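Local coordinates for SdbC (Legionella pneumophila subsp. pneumophila, PDB 4KSN), which is classed as an effector protein of this pathogen but has no established function, the present piece being its C-terminal domain, at residues L57-E60 / T61-L64. The protein carries 1 engineered substitution. Residues are numbered along the deposited sequence; the frame is centred on the assembly and turned at random.
Sequences LESE and TVSL
Ser59 turns its OG opposite the backbone N (chi1 166°), while Thr61 tucks OG1 between N and the carbonyl carbon (chi1 50°), and at the turn that leads into strand 62-71 these torsions bring Ser59 OG within 2.9 Å of Thr61 OG1. Either may donate in this hydrogen bond.

The backbone between them forms a type I beta turn, with Glu60 and Thr61 at its corners. It is closed by Val62 N pointing nearly straight at Ser59 O (165° at the hydrogen), although at 3.5 Å the bond is weak. Next to this bond, CG2 of Val62 lies 4.0 Å from CB of Ser59, packing a methyl against the serine side chain.

Beyond the turn, water takes over from direct pairing, a worked example of how water spans the gap where the two arms of a turn draw apart. Ser59 O and Val62 O, two acceptors 3.2 Å apart, both receive hydrogens from one water; another accepts from Ser59 N and donates to Val62 O. Further out, the extended Glu58 side chain brings its carboxylate to Leu64, the two side chains crossing at about a right angle, with OE1 3.6 Å from the CD2 methyl of Leu64. Each carboxylate oxygen also holds its own bridging water. One donates to Glu58 OE2 and accepts from Leu64 N. The other donates to both Glu58 OE1 and Leu64 O, lying 2.7 Å from Leu64 O.

In the assembly, Thr61 OG1 is also hydrogen-bonded to OG1 of Thr61 of the second subunit, beside Val62 packing on Val62 of that chain. Within its own chain the turn delivers 62-71 to the antiparallel sheet as an outermost strand: Ser63 shares backbone hydrogen bonding with Lys18, and Leu64 rests on Tyr15 and Leu17 of the central strand, 10-20.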
ATOM      1  N   LEU A  57      -1.647 -14.532   9.149  1.00 38.77           N
ATOM      2  CA  LEU A  57      -1.976 -15.265  10.329  1.00 39.34           C
ATOM      3  C   LEU A  57      -1.086 -16.478  10.297  1.00 42.68           C
ATOM      4  O   LEU A  57      -0.761 -16.984   9.227  1.00 43.59           O
ATOM      5  CB  LEU A  57      -3.443 -15.700  10.317  1.00 38.23           C
ATOM      6  CG  LEU A  57      -4.445 -14.547  10.268  1.00 41.04           C
ATOM      7  CD1 LEU A  57      -5.852 -15.043   9.974  1.00 43.10           C
ATOM      8  CD2 LEU A  57      -4.421 -13.724  11.538  1.00 40.86           C
ATOM      9  N   GLU A  58      -0.752 -16.990  11.473  1.00 43.44           N
ATOM     10  CA  GLU A  58       0.084 -18.179  11.584  1.00 45.45           C
ATOM     11  C   GLU A  58      -0.744 -19.454  11.669  1.00 47.67           C
ATOM     12  O   GLU A  58      -1.874 -19.445  12.169  1.00 46.24           O
ATOM     13  CB  GLU A  58       0.944 -18.044  12.837  1.00 50.74           C
ATOM     14  CG  GLU A  58       1.737 -16.737  12.866  1.00 59.54           C
ATOM     15  CD  GLU A  58       3.062 -16.837  13.605  1.00 64.70           C
ATOM     16  OE1 GLU A  58       3.868 -15.886  13.492  1.00 65.44           O
ATOM     17  OE2 GLU A  58       3.297 -17.850  14.293  1.00 72.54           O
ATOM     18  N   SER A  59      -0.175 -20.550  11.212  1.00 44.68           N
ATOM     19  CA  SER A  59      -0.773 -21.869  11.371  1.00 47.01           C
ATOM     20  C   SER A  59      -0.015 -22.637  12.432  1.00 48.99           C
ATOM     21  O   SER A  59       1.178 -22.421  12.631  1.00 47.22           O
ATOM     22  CB  SER A  59      -0.647 -22.657  10.067  1.00 44.43           C
ATOM     23  OG  SER A  59      -0.915 -24.013  10.308  1.00 49.62           O
ATOM     24  N   GLU A  60      -0.680 -23.622  13.012  1.00 49.14           N
ATOM     25  CA  GLU A  60      -0.049 -24.488  13.977  1.00 55.11           C
ATOM     26  C   GLU A  60       0.891 -25.466  13.316  1.00 51.81           C
ATOM     27  O   GLU A  60       1.816 -25.971  13.970  1.00 58.48           O
ATOM     28  CB  GLU A  60      -1.113 -25.247  14.783  1.00 68.10           C
ATOM     29  CG  GLU A  60      -1.940 -24.337  15.691  1.00 74.00           C
ATOM     30  CD  GLU A  60      -1.300 -24.099  17.061  1.00 85.02           C
ATOM     31  OE1 GLU A  60      -1.930 -24.447  18.094  1.00 89.03           O
ATOM     32  OE2 GLU A  60      -0.167 -23.564  17.111  1.00 84.74           O
ATOM     33  N   THR A  61       0.674 -25.741  12.024  1.00 46.25           N
ATOM     34  CA  THR A  61       1.507 -26.631  11.268  1.00 42.86           C
ATOM     35  C   THR A  61       2.591 -25.938  10.431  1.00 36.81           C
ATOM     36  O   THR A  61       3.349 -26.600   9.805  1.00 41.61           O
ATOM     37  CB  THR A  61       0.673 -27.522  10.321  1.00 47.48           C
ATOM     38  OG1 THR A  61      -0.222 -26.706   9.561  1.00 45.60           O
ATOM     39  CG2 THR A  61      -0.144 -28.534  11.125  1.00 56.53           C
ATOM     40  N   VAL A  62       2.714 -24.627  10.447  1.00 34.10           N
ATOM     41  CA  VAL A  62       3.735 -24.010   9.627  1.00 30.73           C
ATOM     42  C   VAL A  62       4.562 -23.070  10.492  1.00 32.71           C
ATOM     43  O   VAL A  62       3.992 -22.182  11.095  1.00 37.16           O
ATOM     44  CB  VAL A  62       3.052 -23.189   8.511  1.00 33.35           C
ATOM     45  CG1 VAL A  62       4.107 -22.471   7.689  1.00 32.33           C
ATOM     46  CG2 VAL A  62       2.184 -24.070   7.605  1.00 32.49           C
ATOM     47  N   SER A  63       5.878 -23.225  10.534  1.00 32.29           N
ATOM     48  CA  SER A  63       6.747 -22.309  11.278  1.00 33.09           C
ATOM     49  C   SER A  63       7.006 -21.077  10.394  1.00 30.67           C
ATOM     50  O   SER A  63       7.367 -21.244   9.252  1.00 30.60           O
ATOM     51  CB  SER A  63       8.039 -23.056  11.574  1.00 34.63           C
ATOM     52  OG  SER A  63       9.123 -22.210  11.861  1.00 38.04           O
ATOM     53  N   LEU A  64       6.857 -19.886  10.943  1.00 30.59           N
ATOM     54  CA  LEU A  64       7.066 -18.663  10.178  1.00 31.64           C
ATOM     55  C   LEU A  64       7.971 -17.775  10.993  1.00 30.40           C
ATOM     56  O   LEU A  64       7.726 -17.570  12.190  1.00 31.67           O
ATOM     57  CB  LEU A  64       5.704 -18.028  10.022  1.00 31.95           C
ATOM     58  CG  LEU A  64       5.578 -16.615   9.454  1.00 37.40           C
ATOM     59  CD1 LEU A  64       4.190 -16.528   8.873  1.00 36.77           C
ATOM     60  CD2 LEU A  64       5.801 -15.503  10.478  1.00 41.53           C
TER
HETATM   61  O   HOH W   1       5.165 -19.695  13.480  1.00 47.29           O
HETATM   62  O   HOH W   2       6.470 -16.117  14.101  1.00 47.66           O
HETATM   63  O   HOH W   3       2.481 -19.990  10.502  1.00 43.49           O
HETATM   64  O   HOH W   4       3.306 -21.551  13.531  1.00 53.91           O